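PDB 5F7U: cycloalternan-forming enzyme from Listeria monocytogenes serovar 1/2a, which is a multidomain protein of glycoside hydrolase family 31, with a TIM-barrel domain and a C-terminal carbohydrate-binding module of family 6. Local coordinates for residues G946-V951 / G964-F969; V993-G998 / T1025-E1030; A1021-W1026 / G1053-H1058. The protein carries 1 engineered substitution. One frame throughout, in Å; residues are numbered along the deposited sequence.

Contact 1 of 3, residues G946-V951 / G964-F969. With MG (magnesium ion), chain G; GLC (alpha-D-glucopyranose), chain B; GLC (alpha-D-glucopyranose), chain D.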
loop_
_atom_site.group_PDB
_atom_site.type_symbol
_atom_site.label_atom_id
_atom_site.label_comp_id
_atom_site.label_asym_id
_atom_site.label_seq_id
_atom_site.Cartn_x
_atom_site.Cartn_y
_atom_site.Cartn_z
ATOM N N GLY A 946 5.401 21.811 -27.602
ATOM C CA GLY A 946 5.448 23.117 -26.933
ATOM C C GLY A 946 4.058 23.668 -26.655
ATOM O O GLY A 946 3.042 23.074 -27.060
ATOM N N HIS A 947 4.009 24.786 -25.933
ATOM C CA HIS A 947 2.761 25.531 -25.722
ATOM C C HIS A 947 2.530 26.410 -26.936
ATOM O O HIS A 947 3.324 27.308 -27.222
ATOM C CB HIS A 947 2.833 26.378 -24.448
ATOM C CG HIS A 947 3.217 25.591 -23.232
ATOM N ND1 HIS A 947 2.306 24.859 -22.504
ATOM C CD2 HIS A 947 4.416 25.406 -22.627
ATOM C CE1 HIS A 947 2.920 24.263 -21.496
ATOM N NE2 HIS A 947 4.200 24.586 -21.542
ATOM N N LEU A 948 1.448 26.140 -27.658
ATOM C CA LEU A 948 1.232 26.781 -28.952
ATOM C C LEU A 948 0.135 27.830 -28.906
ATOM O O LEU A 948 -0.921 27.602 -28.312
ATOM C CB LEU A 948 0.899 25.725 -30.018
ATOM C CG LEU A 948 1.787 24.479 -30.133
ATOM C CD1 LEU A 948 1.269 23.565 -31.236
ATOM C CD2 LEU A 948 3.243 24.846 -30.392
ATOM N N THR A 949 0.380 28.959 -29.559
ATOM C CA THR A 949 -0.604 30.040 -29.669
ATOM C C THR A 949 -0.834 30.379 -31.130
ATOM O O THR A 949 0.099 30.824 -31.818
ATOM C CB THR A 949 -0.131 31.286 -28.909
ATOM O OG1 THR A 949 0.105 30.925 -27.548
ATOM C CG2 THR A 949 -1.178 32.417 -28.971
ATOM N N ASN A 950 -2.082 30.166 -31.580
ATOM C CA ASN A 950 -2.536 30.452 -32.964
ATOM C C ASN A 950 -1.696 29.768 -34.041
ATOM O O ASN A 950 -1.466 30.321 -35.128
ATOM C CB ASN A 950 -2.614 31.969 -33.235
ATOM C CG ASN A 950 -3.525 32.697 -32.274
ATOM O OD1 ASN A 950 -4.606 32.216 -31.940
ATOM N ND2 ASN A 950 -3.100 33.880 -31.835
ATOM N N VAL A 951 -1.227 28.568 -33.722
ATOM C CA VAL A 951 -0.317 27.841 -34.590
ATOM C C VAL A 951 -0.571 26.347 -34.406
ATOM O O VAL A 951 -0.920 25.915 -33.314
ATOM C CB VAL A 951 1.169 28.269 -34.349
ATOM C CG1 VAL A 951 1.799 27.571 -33.153
ATOM C CG2 VAL A 951 1.992 28.032 -35.593
ATOM N N GLY A 964 6.453 15.353 -35.571
ATOM C CA GLY A 964 6.281 16.360 -36.625
ATOM C C GLY A 964 6.999 17.664 -36.317
ATOM O O GLY A 964 8.136 17.671 -35.801
ATOM N N PHE A 965 6.303 18.757 -36.633
ATOM C CA PHE A 965 6.823 20.120 -36.539
ATOM C C PHE A 965 5.667 21.109 -36.434
ATOM O O PHE A 965 4.526 20.775 -36.770
ATOM C CB PHE A 965 7.713 20.454 -37.754
ATOM C CG PHE A 965 7.077 20.148 -39.091
ATOM C CD1 PHE A 965 6.219 21.068 -39.701
ATOM C CD2 PHE A 965 7.358 18.942 -39.759
ATOM C CE1 PHE A 965 5.658 20.804 -40.943
ATOM C CE2 PHE A 965 6.779 18.666 -40.998
ATOM C CZ PHE A 965 5.931 19.598 -41.588
ATOM N N VAL A 966 5.975 22.325 -35.998
ATOM C CA VAL A 966 5.027 23.434 -35.999
ATOM C C VAL A 966 5.077 24.072 -37.394
ATOM O O VAL A 966 6.162 24.401 -37.878
ATOM C CB VAL A 966 5.372 24.436 -34.875
ATOM C CG1 VAL A 966 4.592 25.731 -35.022
ATOM C CG2 VAL A 966 5.080 23.806 -33.526
ATOM N N ALA A 967 3.918 24.224 -38.040
ATOM C CA ALA A 967 3.868 24.625 -39.465
ATOM C C ALA A 967 3.573 26.110 -39.714
ATOM O O ALA A 967 2.608 26.660 -39.154
ATOM C CB ALA A 967 2.854 23.767 -40.210
ATOM N N GLY A 968 4.384 26.746 -40.572
ATOM C CA GLY A 968 4.120 28.131 -41.032
ATOM C C GLY A 968 4.572 29.155 -39.995
ATOM O O GLY A 968 5.588 29.837 -40.186
ATOM N N PHE A 969 3.798 29.286 -38.912
ATOM C CA PHE A 969 4.211 30.069 -37.751
ATOM C C PHE A 969 4.595 31.498 -38.208
ATOM O O PHE A 969 5.606 32.068 -37.781
ATOM C CB PHE A 969 5.333 29.275 -37.035
ATOM C CG PHE A 969 5.938 29.939 -35.825
ATOM C CD1 PHE A 969 5.198 30.775 -34.980
ATOM C CD2 PHE A 969 7.267 29.667 -35.500
ATOM C CE1 PHE A 969 5.794 31.355 -33.860
ATOM C CE2 PHE A 969 7.858 30.231 -34.381
ATOM C CZ PHE A 969 7.121 31.076 -33.557
HETATM MG MG MG G . 9.638 17.711 -34.186
HETATM C C1 GLC B . -3.235 21.393 -25.888
HETATM C C2 GLC B . -3.563 22.162 -27.188
HETATM C C3 GLC B . -2.343 22.899 -27.743
HETATM C C4 GLC B . -1.728 23.822 -26.687
HETATM C C5 GLC B . -1.506 23.144 -25.322
HETATM C C6 GLC B . -2.130 23.984 -24.201
HETATM O O2 GLC B . -4.123 21.316 -28.202
HETATM O O3 GLC B . -2.718 23.675 -28.888
HETATM O O4 GLC B . -0.487 24.333 -27.172
HETATM O O5 GLC B . -1.953 21.762 -25.295
HETATM O O6 GLC B . -1.673 23.539 -22.919
HETATM C C1 GLC D . 4.368 25.381 -47.822
HETATM C C2 GLC D . 4.902 24.167 -47.048
HETATM C C3 GLC D . 4.454 24.195 -45.579
HETATM C C4 GLC D . 4.801 25.524 -44.906
HETATM C C5 GLC D . 4.172 26.651 -45.730
HETATM C C6 GLC D . 4.441 28.033 -45.163
HETATM O O1 GLC D . 2.955 25.259 -48.093
HETATM O O2 GLC D . 4.463 22.946 -47.648
HETATM O O3 GLC D . 5.036 23.089 -44.895
HETATM O O4 GLC D . 4.312 25.534 -43.556
HETATM O O5 GLC D . 4.649 26.598 -47.095
HETATM O O6 GLC D . 3.760 28.963 -46.009
#

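Contact 2 of 3, residues V993-G998 / T1025-E1030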
loop_
_atom_site.group_PDB
_atom_site.type_symbol
_atom_site.label_atom_id
_atom_site.label_comp_id
_atom_site.label_asym_id
_atom_site.label_seq_id
_atom_site.Cartn_x
_atom_site.Cartn_y
_atom_site.Cartn_z
ATOM N N VAL A 993 18.323 25.561 -33.248
ATOM C CA VAL A 993 16.945 25.703 -33.739
ATOM C C VAL A 993 16.883 24.996 -35.094
ATOM O O VAL A 993 17.524 25.444 -36.057
ATOM C CB VAL A 993 16.524 27.199 -33.864
ATOM C CG1 VAL A 993 15.108 27.308 -34.468
ATOM C CG2 VAL A 993 16.583 27.898 -32.498
ATOM N N ARG A 994 16.123 23.901 -35.165
ATOM C CA ARG A 994 15.980 23.124 -36.393
ATOM C C ARG A 994 14.660 23.445 -37.074
ATOM O O ARG A 994 13.593 23.320 -36.484
ATOM C CB ARG A 994 16.126 21.611 -36.139
ATOM C CG ARG A 994 16.198 20.789 -37.425
ATOM C CD ARG A 994 16.676 19.377 -37.170
ATOM N NE ARG A 994 17.015 18.655 -38.407
ATOM C CZ ARG A 994 16.292 17.672 -38.947
ATOM N NH1 ARG A 994 15.151 17.263 -38.387
ATOM N NH2 ARG A 994 16.720 17.083 -40.062
ATOM N N TYR A 995 14.752 23.837 -38.343
ATOM C CA TYR A 995 13.618 24.430 -39.038
ATOM C C TYR A 995 13.767 24.198 -40.537
ATOM O O TYR A 995 14.850 23.845 -41.026
ATOM C CB TYR A 995 13.579 25.953 -38.779
ATOM C CG TYR A 995 14.702 26.653 -39.521
ATOM C CD1 TYR A 995 16.017 26.594 -39.045
ATOM C CD2 TYR A 995 14.461 27.295 -40.737
ATOM C CE1 TYR A 995 17.062 27.184 -39.744
ATOM C CE2 TYR A 995 15.494 27.889 -41.445
ATOM C CZ TYR A 995 16.783 27.831 -40.938
ATOM O OH TYR A 995 17.789 28.414 -41.659
ATOM N N SER A 996 12.696 24.470 -41.267
ATOM C CA SER A 996 12.792 24.574 -42.715
ATOM C C SER A 996 12.206 25.922 -43.146
ATOM O O SER A 996 11.268 26.429 -42.526
ATOM C CB SER A 996 12.063 23.406 -43.371
ATOM O OG SER A 996 12.245 23.414 -44.772
ATOM N N ALA A 997 12.786 26.509 -44.190
ATOM C CA ALA A 997 12.331 27.789 -44.715
ATOM C C ALA A 997 12.489 27.709 -46.215
ATOM O O ALA A 997 13.451 28.223 -46.778
ATOM C CB ALA A 997 13.149 28.940 -44.124
ATOM N N GLY A 998 11.536 27.025 -46.841
ATOM C CA GLY A 998 11.590 26.679 -48.264
ATOM C C GLY A 998 11.469 27.807 -49.266
ATOM O O GLY A 998 11.853 27.628 -50.425
ATOM N N THR A 1025 13.979 20.219 -46.891
ATOM C CA THR A 1025 15.344 20.423 -46.398
ATOM C C THR A 1025 15.321 21.155 -45.059
ATOM O O THR A 1025 14.774 22.262 -44.964
ATOM C CB THR A 1025 16.196 21.206 -47.423
ATOM O OG1 THR A 1025 16.133 20.542 -48.692
ATOM C CG2 THR A 1025 17.669 21.324 -46.962
ATOM N N TRP A 1026 15.916 20.522 -44.040
ATOM C CA TRP A 1026 16.020 21.089 -42.694
ATOM C C TRP A 1026 17.402 21.710 -42.496
ATOM O O TRP A 1026 18.380 21.252 -43.083
ATOM C CB TRP A 1026 15.769 20.019 -41.619
ATOM C CG TRP A 1026 14.429 19.348 -41.748
ATOM C CD1 TRP A 1026 14.163 18.180 -42.401
ATOM C CD2 TRP A 1026 13.173 19.812 -41.227
ATOM N NE1 TRP A 1026 12.817 17.883 -42.323
ATOM C CE2 TRP A 1026 12.188 18.867 -41.608
ATOM C CE3 TRP A 1026 12.785 20.933 -40.469
ATOM C CZ2 TRP A 1026 10.832 19.010 -41.264
ATOM C CZ3 TRP A 1026 11.437 21.084 -40.124
ATOM C CH2 TRP A 1026 10.475 20.125 -40.529
ATOM N N ASN A 1027 17.458 22.774 -41.699
ATOM C CA ASN A 1027 18.712 23.407 -41.316
ATOM C C ASN A 1027 18.672 23.679 -39.828
ATOM O O ASN A 1027 17.593 23.747 -39.233
ATOM C CB ASN A 1027 18.929 24.715 -42.094
ATOM C CG ASN A 1027 20.267 25.366 -41.794
ATOM O OD1 ASN A 1027 21.298 24.701 -41.760
ATOM N ND2 ASN A 1027 20.253 26.671 -41.553
ATOM N N THR A 1028 19.856 23.824 -39.233
ATOM C CA THR A 1028 19.985 24.179 -37.827
ATOM C C THR A 1028 20.774 25.481 -37.686
ATOM O O THR A 1028 21.815 25.656 -38.324
ATOM C CB THR A 1028 20.615 23.015 -37.033
ATOM O OG1 THR A 1028 19.763 21.866 -37.127
ATOM C CG2 THR A 1028 20.775 23.363 -35.578
ATOM N N VAL A 1029 20.236 26.405 -36.897
ATOM C CA VAL A 1029 20.888 27.676 -36.570
ATOM C C VAL A 1029 21.215 27.629 -35.082
ATOM O O VAL A 1029 20.412 27.132 -34.292
ATOM C CB VAL A 1029 19.973 28.878 -36.924
ATOM C CG1 VAL A 1029 20.364 30.155 -36.190
ATOM C CG2 VAL A 1029 19.975 29.125 -38.428
ATOM N N GLU A 1030 22.397 28.132 -34.721
ATOM C CA GLU A 1030 22.868 28.120 -33.340
ATOM C C GLU A 1030 22.669 29.492 -32.715
ATOM O O GLU A 1030 23.170 30.497 -33.226
ATOM C CB GLU A 1030 24.336 27.665 -33.292
ATOM C CG GLU A 1030 24.501 26.163 -33.579
ATOM C CD GLU A 1030 25.934 25.641 -33.452
ATOM O OE1 GLU A 1030 26.805 26.366 -32.942
ATOM O OE2 GLU A 1030 26.194 24.488 -33.876
HETATM O O HOH W 1 19.492 20.210 -39.582
#

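Contact 3 of 3, residues A1021-W1026 / G1053-H1058. With MG (magnesium ion), chain G; GLC (alpha-D-glucopyranose), chain D; GLC (alpha-D-glucopyranose), chain C.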
loop_
_atom_site.group_PDB
_atom_site.type_symbol
_atom_site.label_atom_id
_atom_site.label_comp_id
_atom_site.label_asym_id
_atom_site.label_seq_id
_atom_site.Cartn_x
_atom_site.Cartn_y
_atom_site.Cartn_z
ATOM N N ALA A 1021 16.902 25.006 -49.153
ATOM C CA ALA A 1021 16.686 24.643 -50.574
ATOM C C ALA A 1021 15.215 24.484 -50.968
ATOM O O ALA A 1021 14.779 24.960 -52.032
ATOM C CB ALA A 1021 17.461 23.377 -50.919
ATOM N N ASN A 1022 14.468 23.809 -50.101
ATOM C CA ASN A 1022 13.040 23.561 -50.261
ATOM C C ASN A 1022 12.449 23.179 -48.904
ATOM O O ASN A 1022 13.175 23.165 -47.894
ATOM C CB ASN A 1022 12.796 22.456 -51.301
ATOM C CG ASN A 1022 13.666 21.231 -51.073
ATOM O OD1 ASN A 1022 13.673 20.637 -49.990
ATOM N ND2 ASN A 1022 14.394 20.837 -52.105
ATOM N N TRP A 1023 11.149 22.861 -48.880
ATOM C CA TRP A 1023 10.476 22.469 -47.636
ATOM C C TRP A 1023 10.822 21.055 -47.151
ATOM O O TRP A 1023 10.457 20.678 -46.028
ATOM C CB TRP A 1023 8.954 22.632 -47.733
ATOM C CG TRP A 1023 8.515 24.032 -47.907
ATOM C CD1 TRP A 1023 8.022 24.602 -49.050
ATOM C CD2 TRP A 1023 8.537 25.063 -46.919
ATOM N NE1 TRP A 1023 7.735 25.929 -48.831
ATOM C CE2 TRP A 1023 8.040 26.240 -47.531
ATOM C CE3 TRP A 1023 8.937 25.111 -45.570
ATOM C CZ2 TRP A 1023 7.925 27.459 -46.839
ATOM C CZ3 TRP A 1023 8.822 26.325 -44.881
ATOM C CH2 TRP A 1023 8.311 27.478 -45.514
ATOM N N ASP A 1024 11.513 20.279 -47.988
ATOM C CA ASP A 1024 11.999 18.962 -47.577
ATOM C C ASP A 1024 13.452 19.008 -47.088
ATOM O O ASP A 1024 14.070 17.961 -46.889
ATOM C CB ASP A 1024 11.823 17.934 -48.703
ATOM C CG ASP A 1024 10.347 17.671 -49.050
ATOM O OD1 ASP A 1024 9.504 17.492 -48.137
ATOM O OD2 ASP A 1024 10.037 17.629 -50.262
ATOM N N THR A 1025 13.979 20.219 -46.891
ATOM C CA THR A 1025 15.344 20.423 -46.398
ATOM C C THR A 1025 15.321 21.155 -45.059
ATOM O O THR A 1025 14.774 22.262 -44.964
ATOM C CB THR A 1025 16.196 21.206 -47.423
ATOM O OG1 THR A 1025 16.133 20.542 -48.692
ATOM C CG2 THR A 1025 17.669 21.324 -46.962
ATOM N N TRP A 1026 15.916 20.522 -44.040
ATOM C CA TRP A 1026 16.020 21.089 -42.694
ATOM C C TRP A 1026 17.402 21.710 -42.496
ATOM O O TRP A 1026 18.380 21.252 -43.083
ATOM C CB TRP A 1026 15.769 20.019 -41.619
ATOM C CG TRP A 1026 14.429 19.348 -41.748
ATOM C CD1 TRP A 1026 14.163 18.180 -42.401
ATOM C CD2 TRP A 1026 13.173 19.812 -41.227
ATOM N NE1 TRP A 1026 12.817 17.883 -42.323
ATOM C CE2 TRP A 1026 12.188 18.867 -41.608
ATOM C CE3 TRP A 1026 12.785 20.933 -40.469
ATOM C CZ2 TRP A 1026 10.832 19.010 -41.264
ATOM C CZ3 TRP A 1026 11.437 21.084 -40.124
ATOM C CH2 TRP A 1026 10.475 20.125 -40.529
ATOM N N GLY A 1053 7.416 32.422 -43.562
ATOM C CA GLY A 1053 6.990 31.169 -42.965
ATOM C C GLY A 1053 8.151 30.224 -42.764
ATOM O O GLY A 1053 9.100 30.211 -43.559
ATOM N N ILE A 1054 8.070 29.447 -41.681
ATOM C CA ILE A 1054 9.024 28.380 -41.392
ATOM C C ILE A 1054 8.256 27.147 -40.925
ATOM O O ILE A 1054 7.109 27.257 -40.485
ATOM C CB ILE A 1054 10.079 28.767 -40.304
ATOM C CG1 ILE A 1054 9.473 28.841 -38.885
ATOM C CG2 ILE A 1054 10.789 30.058 -40.659
ATOM C CD1 ILE A 1054 10.502 28.943 -37.766
ATOM N N ASN A 1055 8.876 25.981 -41.049
ATOM C CA ASN A 1055 8.438 24.808 -40.292
ATOM C C ASN A 1055 9.442 24.606 -39.181
ATOM O O ASN A 1055 10.647 24.635 -39.420
ATOM C CB ASN A 1055 8.307 23.581 -41.191
ATOM C CG ASN A 1055 7.183 23.733 -42.196
ATOM O OD1 ASN A 1055 6.201 24.437 -41.935
ATOM N ND2 ASN A 1055 7.319 23.083 -43.352
ATOM N N PHE A 1056 8.941 24.445 -37.961
ATOM C CA PHE A 1056 9.791 24.484 -36.761
ATOM C C PHE A 1056 9.795 23.092 -36.118
ATOM O O PHE A 1056 8.793 22.655 -35.563
ATOM C CB PHE A 1056 9.249 25.598 -35.850
ATOM C CG PHE A 1056 10.056 25.873 -34.590
ATOM C CD1 PHE A 1056 11.356 25.383 -34.390
ATOM C CD2 PHE A 1056 9.496 26.697 -33.610
ATOM C CE1 PHE A 1056 12.055 25.685 -33.208
ATOM C CE2 PHE A 1056 10.181 27.000 -32.438
ATOM C CZ PHE A 1056 11.472 26.508 -32.239
ATOM N N ASP A 1057 10.921 22.390 -36.236
ATOM C CA ASP A 1057 11.019 20.995 -35.792
ATOM C C ASP A 1057 11.221 20.835 -34.277
ATOM O O ASP A 1057 10.445 20.163 -33.598
ATOM C CB ASP A 1057 12.146 20.267 -36.537
ATOM C CG ASP A 1057 12.174 18.768 -36.239
ATOM O OD1 ASP A 1057 11.178 18.207 -35.694
ATOM O OD2 ASP A 1057 13.214 18.161 -36.552
ATOM N N HIS A 1058 12.285 21.434 -33.768
ATOM C CA HIS A 1058 12.722 21.223 -32.381
ATOM C C HIS A 1058 13.797 22.223 -32.008
ATOM O O HIS A 1058 14.329 22.906 -32.878
ATOM C CB HIS A 1058 13.251 19.779 -32.164
ATOM C CG HIS A 1058 14.582 19.474 -32.809
ATOM N ND1 HIS A 1058 14.819 18.291 -33.478
ATOM C CD2 HIS A 1058 15.756 20.151 -32.833
ATOM C CE1 HIS A 1058 16.074 18.256 -33.893
ATOM N NE2 HIS A 1058 16.665 19.376 -33.519
HETATM MG MG MG G . 9.638 17.711 -34.186
HETATM C C1 GLC D . 4.368 25.381 -47.822
HETATM C C2 GLC D . 4.902 24.167 -47.048
HETATM C C3 GLC D . 4.454 24.195 -45.579
HETATM C C4 GLC D . 4.801 25.524 -44.906
HETATM C C5 GLC D . 4.172 26.651 -45.730
HETATM C C6 GLC D . 4.441 28.033 -45.163
HETATM O O1 GLC D . 2.955 25.259 -48.093
HETATM O O2 GLC D . 4.463 22.946 -47.648
HETATM O O3 GLC D . 5.036 23.089 -44.895
HETATM O O4 GLC D . 4.312 25.534 -43.556
HETATM O O5 GLC D . 4.649 26.598 -47.095
HETATM O O6 GLC D . 3.760 28.963 -46.009
HETATM C C1 GLC C . 3.879 30.317 -45.531
HETATM C C2 GLC C . 2.858 31.214 -46.240
HETATM C C3 GLC C . 3.234 31.403 -47.720
HETATM C C4 GLC C . 4.684 31.889 -47.878
HETATM C C5 GLC C . 5.663 31.045 -47.041
HETATM C C6 GLC C . 7.065 31.645 -46.967
HETATM O O2 GLC C . 1.552 30.651 -46.091
HETATM O O3 GLC C . 2.329 32.322 -48.345
HETATM O O4 GLC C . 5.077 31.844 -49.255
HETATM O O5 GLC C . 5.182 30.891 -45.693
HETATM O O6 GLC C . 7.034 32.912 -46.303
HETATM O O HOH W 2 9.495 21.280 -43.467
#

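Contact 1 of 3, residues G946-V951 / G964-F969
Val951 and Val966 meet at about a right angle, each pointing its CB at the opposite segment. The tightest touch is between Val951 CG2 and Val966 CG1, 3.5 Å apart, and Val951 CG1 also rests against that same methyl. Val966 puts CG1 anti to its backbone nitrogen (chi1 168°), which sends this branch to Val951 and leaves CG2 for Leu948. There the two side chains run past each other in opposite directions, and Leu948 CD2 comes within 3.8 Å of Val966 CG2. Val951 CG2 does a second job: it lies 3.7 Å from Phe969 CA and also touches Phe969 CB, so this one methyl packs against both Val966 and the backbone and CB of Phe969.

The side-chain contacts between the segments are apolar; polar groups of both segments serve ligands. Segment 946-951 reaches the chain B alpha-D-glucopyranose through Leu948 N, which donates a nearly straight bond to the sugar's O4, 2.7 Å long with an angle of 164° at the hydrogen. Segment 964-969 reaches the magnesium ion at its start, where Gly964 O binds the metal at 2.2 Å, together with Glu942, Glu944, Thr961 and Asp1057.

Within the module, strand 947-949 is an outermost strand of its sheet and pairs with strand 975-981, whose Val976 touches both Leu948 and Val966. Strand 965-968 belongs to the other sheet, flanked by strands 953-954 and 1054-1062, so the contact bridges the two layers.

Contact 2 of 3, residues V993-G998 / T1025-E1030
Arg994 and Trp1026 come together through their torsions: Arg994 CG stands anti to the backbone nitrogen (chi1 -171°) and the chain stays extended as far as NE, while Trp1026 CG lies beside its own nitrogen. The guanidinium consequently stacks on the indole, centres 4.3 Å apart and planes 28° from parallel, in an off-centre cation-pi contact with the five-membered ring. Trp1026 CB covers one face of the guanidinium. Across the opposite face of the indole, Ser996 CB makes a CH-pi contact with the six-membered ring, so the tryptophan is sandwiched between two residues of one strand. A salt bridge to Asp1057 and a bond to Gly959 O hold Arg994 NH1, and a water links NE to Thr1028 OG1.

Tyr995 and Asn1027 lie side by side and point the same way on the other side of the sheet. Asn1027 ND2 donates to Tyr995 OH over 3.0 Å, with the hydroxyl in the amide plane and the bond nearly straight; the same hydroxyl also bonds to Pro1018 O. Val1029 CG2 packs on Tyr995 CE1 at 3.7 Å.

The backbones are joined by paired bonds at two positions. Val993 N donates to Val1029 O at 2.8 Å, and Val1029 N donates back to Val993 O; Tyr995 and Asn1027 exchange another pair. Beyond them Ser996 OG donates to Thr1025 O at 2.8 Å, from above the carbonyl plane.

With Arg994 and Thr1028 as the non-hydrogen-bonded pair between two hydrogen-bonded ones, this is antiparallel pairing with a marked twist (strand directions 141° apart) of strands 987-996 and 1027-1035 in the beta-sandwich of a family 6 carbohydrate-binding module.

Contact 3 of 3, residues A1021-W1026 / G1053-H1058
The indole of Trp1023 carries the chain D alpha-D-glucopyranose on one face, with sugar O5 3.4 Å from Trp1023 CZ2 and sugar C1 and C2 spread over the pyrrole side. At its edge, near the plane, lie Gly1053 O, Ile1054 CA and C5 of the chain C glucose; Trp1023 CH2 is 3.5 Å from Gly1053 O. Trp1026 is met differently: Asn1055 O sits at its edge, 3.7 Å from Trp1026 CZ3, Asp1057 CB approaches obliquely, and a water lies over one face.

Asn1055 touches both indoles, ND2 at Trp1023 CE3 and CB at Trp1026 CH2, crossing each at about a right angle. Its CG is anti to the carbonyl carbon (chi1 -67°), which carries the amide to the sugar. There Asn1055 ND2 donates to glucose O3 of chain D at 2.8 Å, while OD1 accepts from O4 of that sugar and also from Gly968 N. The water over Trp1026 takes a bond from Asn1055 ND2 and gives one to Trp1023 O, tying the loop to strand 1054-1062. Both amide hydrogens are thus used, which fixes the rotation of the group.

Gly1053 N donates an almost straight bond (175°) to O6 of the chain C glucose.

Farther along the strand Asp1057 OD1 binds the magnesium ion at 2.2 Å; Asp1057 and His1058 both face Arg994, forming a classic beta bulge. The chemistry is that of a carbohydrate site: an aromatic platform under one glucose, an amide gripping its adjacent hydroxyls, and a backbone N-H holding the next sugar.

How the contacts relate
All three contacts belong to the family 6 carbohydrate-binding module. Contacts 2 and 3 have centres about 5 Å apart and share Thr1025 and Trp1026; Ser996 N lies 2.8 Å from Asn1055 O where strands 987-996 and 1054-1062 run as neighbours. Contact 1 is about 13 Å from contact 3, centre to centre, and joins it on the other side of strand 1054-1062, with Val966 O 2.8 Å from Phe1056 N. Contacts 1 and 3 each give one ligand to the magnesium ion (Gly964 O and Asp1057 OD1, 3.1 Å apart) and touch the chain D glucose, while contact 1 alone reaches the chain B glucose. Phe965 and Trp1026 meet edge-to-face, linking contacts 1 and 2.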